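Local coordinates for protein isoaspartyl dipeptidase (PDB 7CDH) that probably hydrolyses isoaspartyl (beta-aspartyl) dipeptides as a zinc-dependent metallopeptidase of the amidohydrolase family, a reaction linked to protein repair, at residues G89-G101 / L121-V135. Numbering follows the deposited sequence.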
loop_
_atom_site.group_PDB
_atom_site.type_symbol
_atom_site.label_atom_id
_atom_site.label_comp_id
_atom_site.label_asym_id
_atom_site.label_seq_id
_atom_site.Cartn_x
_atom_site.Cartn_y
_atom_site.Cartn_z
ATOM N N GLY A 89 -2.366 -40.701 22.514
ATOM C CA GLY A 89 -2.808 -40.105 23.786
ATOM C C GLY A 89 -2.753 -38.586 23.827
ATOM O O GLY A 89 -3.002 -38.032 24.895
ATOM N N VAL A 90 -2.485 -37.916 22.705
ATOM C CA VAL A 90 -2.424 -36.429 22.611
ATOM C C VAL A 90 -3.824 -35.869 22.364
ATOM O O VAL A 90 -4.383 -36.142 21.305
ATOM C CB VAL A 90 -1.451 -36.029 21.500
ATOM C CG1 VAL A 90 -1.444 -34.525 21.304
ATOM C CG2 VAL A 90 -0.052 -36.563 21.809
ATOM N N THR A 91 -4.372 -35.126 23.318
ATOM C CA THR A 91 -5.733 -34.541 23.248
ATOM C C THR A 91 -5.635 -33.026 23.010
ATOM O O THR A 91 -6.653 -32.377 22.786
ATOM C CB THR A 91 -6.534 -34.847 24.532
ATOM O OG1 THR A 91 -5.788 -34.498 25.700
ATOM C CG2 THR A 91 -6.925 -36.300 24.631
ATOM N N THR A 92 -4.462 -32.446 23.160
ATOM C CA THR A 92 -4.271 -31.013 22.932
ATOM C C THR A 92 -2.992 -30.849 22.141
ATOM O O THR A 92 -1.983 -31.511 22.470
ATOM C CB THR A 92 -4.250 -30.195 24.215
ATOM O OG1 THR A 92 -5.531 -30.315 24.837
ATOM C CG2 THR A 92 -3.937 -28.738 23.946
ATOM N N VAL A 93 -3.070 -30.005 21.116
ATOM C CA VAL A 93 -1.958 -29.728 20.177
ATOM C C VAL A 93 -1.844 -28.217 20.030
ATOM O O VAL A 93 -2.846 -27.535 20.061
ATOM C CB VAL A 93 -2.265 -30.487 18.879
ATOM C CG1 VAL A 93 -1.875 -29.749 17.629
ATOM C CG2 VAL A 93 -1.618 -31.859 18.916
ATOM N N VAL A 94 -0.631 -27.722 19.958
ATOM C CA VAL A 94 -0.315 -26.318 19.616
ATOM C C VAL A 94 0.454 -26.375 18.312
ATOM O O VAL A 94 1.575 -26.977 18.312
ATOM C CB VAL A 94 0.478 -25.595 20.707
ATOM C CG1 VAL A 94 0.535 -24.115 20.385
ATOM C CG2 VAL A 94 -0.139 -25.781 22.080
ATOM N N GLY A 95 -0.171 -25.830 17.258
ATOM C CA GLY A 95 0.314 -25.888 15.862
ATOM C C GLY A 95 1.097 -24.645 15.516
ATOM O O GLY A 95 0.666 -23.538 15.889
ATOM N N CYS A 96 2.212 -24.800 14.820
ATOM C CA CYS A 96 2.979 -23.668 14.277
ATOM C C CYS A 96 3.462 -23.976 12.860
ATOM O O CYS A 96 3.354 -25.152 12.421
ATOM C CB CYS A 96 4.158 -23.384 15.188
ATOM S SG CYS A 96 5.251 -24.813 15.386
ATOM N N LEU A 97 4.055 -22.964 12.222
ATOM C CA LEU A 97 4.855 -23.095 10.982
ATOM C C LEU A 97 6.346 -23.144 11.313
ATOM O O LEU A 97 6.757 -22.684 12.387
ATOM C CB LEU A 97 4.600 -21.901 10.059
ATOM C CG LEU A 97 3.145 -21.616 9.738
ATOM C CD1 LEU A 97 3.036 -20.418 8.824
ATOM C CD2 LEU A 97 2.516 -22.844 9.107
ATOM N N GLY A 98 7.141 -23.616 10.357
ATOM C CA GLY A 98 8.583 -23.828 10.539
ATOM C C GLY A 98 9.391 -23.088 9.503
ATOM O O GLY A 98 9.112 -21.948 9.241
ATOM N N THR A 99 10.413 -23.717 8.957
ATOM C CA THR A 99 11.324 -23.090 7.969
ATOM C C THR A 99 10.531 -22.391 6.871
ATOM O O THR A 99 10.867 -21.259 6.571
ATOM C CB THR A 99 12.262 -24.126 7.369
ATOM O OG1 THR A 99 12.731 -24.862 8.499
ATOM C CG2 THR A 99 13.394 -23.476 6.618
ATOM N N ASP A 100 9.513 -23.050 6.321
ATOM C CA ASP A 100 8.772 -22.560 5.139
ATOM C C ASP A 100 7.553 -21.739 5.603
ATOM O O ASP A 100 6.491 -22.348 5.924
ATOM C CB ASP A 100 8.389 -23.715 4.214
ATOM C CG ASP A 100 7.694 -23.275 2.938
ATOM O OD1 ASP A 100 7.546 -22.050 2.741
ATOM O OD2 ASP A 100 7.364 -24.146 2.124
ATOM N N GLY A 101 7.684 -20.404 5.536
ATOM C CA GLY A 101 6.589 -19.426 5.704
ATOM C C GLY A 101 6.043 -18.905 4.387
ATOM O O GLY A 101 5.271 -17.965 4.468
ATOM N N LEU A 121 -10.417 -32.941 18.918
ATOM C CA LEU A 121 -9.123 -32.484 19.491
ATOM C C LEU A 121 -9.285 -31.064 20.062
ATOM O O LEU A 121 -10.333 -30.450 19.864
ATOM C CB LEU A 121 -8.096 -32.555 18.371
ATOM C CG LEU A 121 -6.693 -32.949 18.776
ATOM C CD1 LEU A 121 -6.692 -34.327 19.413
ATOM C CD2 LEU A 121 -5.767 -32.893 17.567
ATOM N N ASN A 122 -8.321 -30.603 20.855
ATOM C CA ASN A 122 -8.218 -29.215 21.385
ATOM C C ASN A 122 -6.975 -28.643 20.733
ATOM O O ASN A 122 -5.918 -29.376 20.761
ATOM C CB ASN A 122 -8.007 -29.153 22.903
ATOM C CG ASN A 122 -9.025 -29.971 23.668
ATOM O OD1 ASN A 122 -10.100 -29.470 24.019
ATOM N ND2 ASN A 122 -8.688 -31.221 23.925
ATOM N N THR A 123 -7.084 -27.461 20.123
ATOM C CA THR A 123 -6.010 -26.911 19.256
ATOM C C THR A 123 -5.802 -25.433 19.548
ATOM O O THR A 123 -6.799 -24.718 19.754
ATOM C CB THR A 123 -6.367 -27.048 17.775
ATOM O OG1 THR A 123 -7.564 -26.289 17.546
ATOM C CG2 THR A 123 -6.610 -28.481 17.417
ATOM N N PHE A 124 -4.550 -25.008 19.463
ATOM C CA PHE A 124 -4.141 -23.593 19.515
ATOM C C PHE A 124 -3.040 -23.452 18.486
ATOM O O PHE A 124 -2.441 -24.460 18.078
ATOM C CB PHE A 124 -3.691 -23.175 20.916
ATOM C CG PHE A 124 -4.701 -23.529 21.975
ATOM C CD1 PHE A 124 -4.711 -24.786 22.540
ATOM C CD2 PHE A 124 -5.708 -22.641 22.319
ATOM C CE1 PHE A 124 -5.715 -25.156 23.422
ATOM C CE2 PHE A 124 -6.655 -22.976 23.273
ATOM C CZ PHE A 124 -6.672 -24.242 23.804
ATOM N N ILE A 125 -2.782 -22.226 18.063
ATOM C CA ILE A 125 -1.742 -22.014 17.035
ATOM C C ILE A 125 -0.878 -20.856 17.504
ATOM O O ILE A 125 -1.336 -20.059 18.302
ATOM C CB ILE A 125 -2.394 -21.792 15.656
ATOM C CG1 ILE A 125 -3.195 -20.496 15.584
ATOM C CG2 ILE A 125 -3.279 -22.981 15.295
ATOM C CD1 ILE A 125 -3.590 -20.126 14.193
ATOM N N TYR A 126 0.324 -20.803 16.982
ATOM C CA TYR A 126 1.149 -19.590 16.895
ATOM C C TYR A 126 0.860 -18.872 15.578
ATOM O O TYR A 126 0.489 -19.503 14.591
ATOM C CB TYR A 126 2.618 -19.991 16.921
ATOM C CG TYR A 126 3.087 -20.677 18.176
ATOM C CD1 TYR A 126 3.539 -19.942 19.243
ATOM C CD2 TYR A 126 3.160 -22.049 18.271
ATOM C CE1 TYR A 126 4.043 -20.551 20.379
ATOM C CE2 TYR A 126 3.660 -22.678 19.393
ATOM C CZ TYR A 126 4.109 -21.922 20.449
ATOM O OH TYR A 126 4.620 -22.482 21.568
ATOM N N THR A 127 1.103 -17.574 15.573
ATOM C CA THR A 127 1.297 -16.755 14.366
ATOM C C THR A 127 2.790 -16.729 14.112
ATOM O O THR A 127 3.527 -17.318 14.916
ATOM C CB THR A 127 0.675 -15.370 14.499
ATOM O OG1 THR A 127 0.974 -14.827 13.224
ATOM C CG2 THR A 127 1.256 -14.499 15.592
ATOM N N GLY A 128 3.225 -16.117 13.020
ATOM C CA GLY A 128 4.652 -16.133 12.628
ATOM C C GLY A 128 5.107 -17.487 12.131
ATOM O O GLY A 128 4.258 -18.378 11.923
ATOM N N SER A 129 6.428 -17.634 11.983
ATOM C CA SER A 129 7.168 -18.826 11.498
ATOM C C SER A 129 8.637 -18.596 11.878
ATOM O O SER A 129 8.890 -17.655 12.678
ATOM C CB SER A 129 6.989 -19.021 9.985
ATOM O OG SER A 129 7.639 -17.981 9.209
ATOM N N TYR A 130 9.570 -19.368 11.311
ATOM C CA TYR A 130 11.014 -19.230 11.593
ATOM C C TYR A 130 11.444 -17.787 11.359
ATOM O O TYR A 130 12.188 -17.248 12.160
ATOM C CB TYR A 130 11.881 -20.098 10.687
ATOM C CG TYR A 130 12.238 -21.477 11.181
ATOM C CD1 TYR A 130 11.389 -22.246 11.968
ATOM C CD2 TYR A 130 13.444 -22.048 10.783
ATOM C CE1 TYR A 130 11.730 -23.534 12.367
ATOM C CE2 TYR A 130 13.815 -23.318 11.200
ATOM C CZ TYR A 130 12.950 -24.070 11.978
ATOM O OH TYR A 130 13.349 -25.339 12.325
ATOM N N ARG A 131 11.028 -17.210 10.237
ATOM C CA ARG A 131 11.644 -15.978 9.715
ATOM C C ARG A 131 11.210 -14.765 10.532
ATOM O O ARG A 131 10.048 -14.647 10.881
ATOM C CB ARG A 131 11.245 -15.761 8.268
ATOM C CG ARG A 131 11.859 -14.505 7.678
ATOM C CD ARG A 131 11.762 -14.589 6.185
ATOM N NE ARG A 131 12.409 -13.463 5.565
ATOM C CZ ARG A 131 11.872 -12.265 5.415
ATOM N NH1 ARG A 131 10.646 -12.011 5.855
ATOM N NH2 ARG A 131 12.600 -11.328 4.830
ATOM N N VAL A 132 12.158 -13.883 10.782
ATOM C CA VAL A 132 11.930 -12.499 11.276
ATOM C C VAL A 132 12.168 -11.568 10.089
ATOM O O VAL A 132 13.181 -11.743 9.401
ATOM C CB VAL A 132 12.893 -12.231 12.444
ATOM C CG1 VAL A 132 12.983 -10.757 12.758
ATOM C CG2 VAL A 132 12.503 -13.054 13.662
ATOM N N PRO A 133 11.274 -10.603 9.747
ATOM C CA PRO A 133 10.042 -10.298 10.471
ATOM C C PRO A 133 8.936 -11.324 10.224
ATOM O O PRO A 133 8.818 -11.863 9.128
ATOM C CB PRO A 133 9.572 -8.949 9.853
ATOM C CG PRO A 133 10.092 -8.955 8.459
ATOM C CD PRO A 133 11.381 -9.768 8.523
ATOM N N PRO A 134 8.090 -11.624 11.228
ATOM C CA PRO A 134 7.223 -12.790 11.163
ATOM C C PRO A 134 5.981 -12.554 10.304
ATOM O O PRO A 134 5.503 -11.446 10.338
ATOM C CB PRO A 134 6.840 -13.018 12.631
ATOM C CG PRO A 134 6.877 -11.652 13.221
ATOM C CD PRO A 134 8.024 -10.951 12.520
ATOM N N VAL A 135 5.537 -13.592 9.584
ATOM C CA VAL A 135 4.273 -13.615 8.798
ATOM C C VAL A 135 3.145 -13.417 9.808
ATOM O O VAL A 135 3.300 -13.857 10.955
ATOM C CB VAL A 135 4.073 -14.950 8.049
ATOM C CG1 VAL A 135 5.052 -15.114 6.909
ATOM C CG2 VAL A 135 4.131 -16.171 9.006
HETATM O O HOH W 1 3.073 -20.433 13.360
HETATM O O HOH W 2 9.632 -19.022 7.951
#
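Val93 and Gly95 alternate with Asn122, Phe124 and Tyr126 in the backbone hydrogen bonds that join strands 90-95 and 122-127. Gly95 N to Phe124 O, at 2.8 Å, is nearly straight at 168°, and Tyr126 N takes Gly95 O from almost straight beyond the carbonyl. At the start of the pair Asn122 grips Thr91 O twice: its backbone N at 3.1 Å and its amide ND2 at 2.6 Å arrive from opposite faces of the carbonyl plane. Asparagine suits this place because its CG, lying beside its own backbone N (chi1 -52°), brings the amide to the carbonyl that this N already holds.

Among the apolar contacts, Val94, beta-branched as suits an extended strand, puts CG1 3.6 Å from Tyr126 CE2; Cys96 CB lies against CD2 of the same ring, while Thr92 CG2 meets the Phe124 ring at its edge. The strands are neighbours in a right-handed beta-alpha-beta crossover through helix 106-118, part of the TIM-barrel-like amidohydrolase fold, whose metal centre sits at the strands' C-terminal ends.

There Tyr130 joins the loops, its flat ring suited to lie over backbone, with Thr99 N 3.4 Å above its centre; its side chain comes about 3 Å (nearest atoms) from a zinc ion of the centre to which Glu156 contributes. Thr99 OG1, over the same ring, is hydrogen-bonded to Glu70. One water probably links Leu97 N to Gly128 O, another Thr99 O to Ser129 OG and Arg131 N.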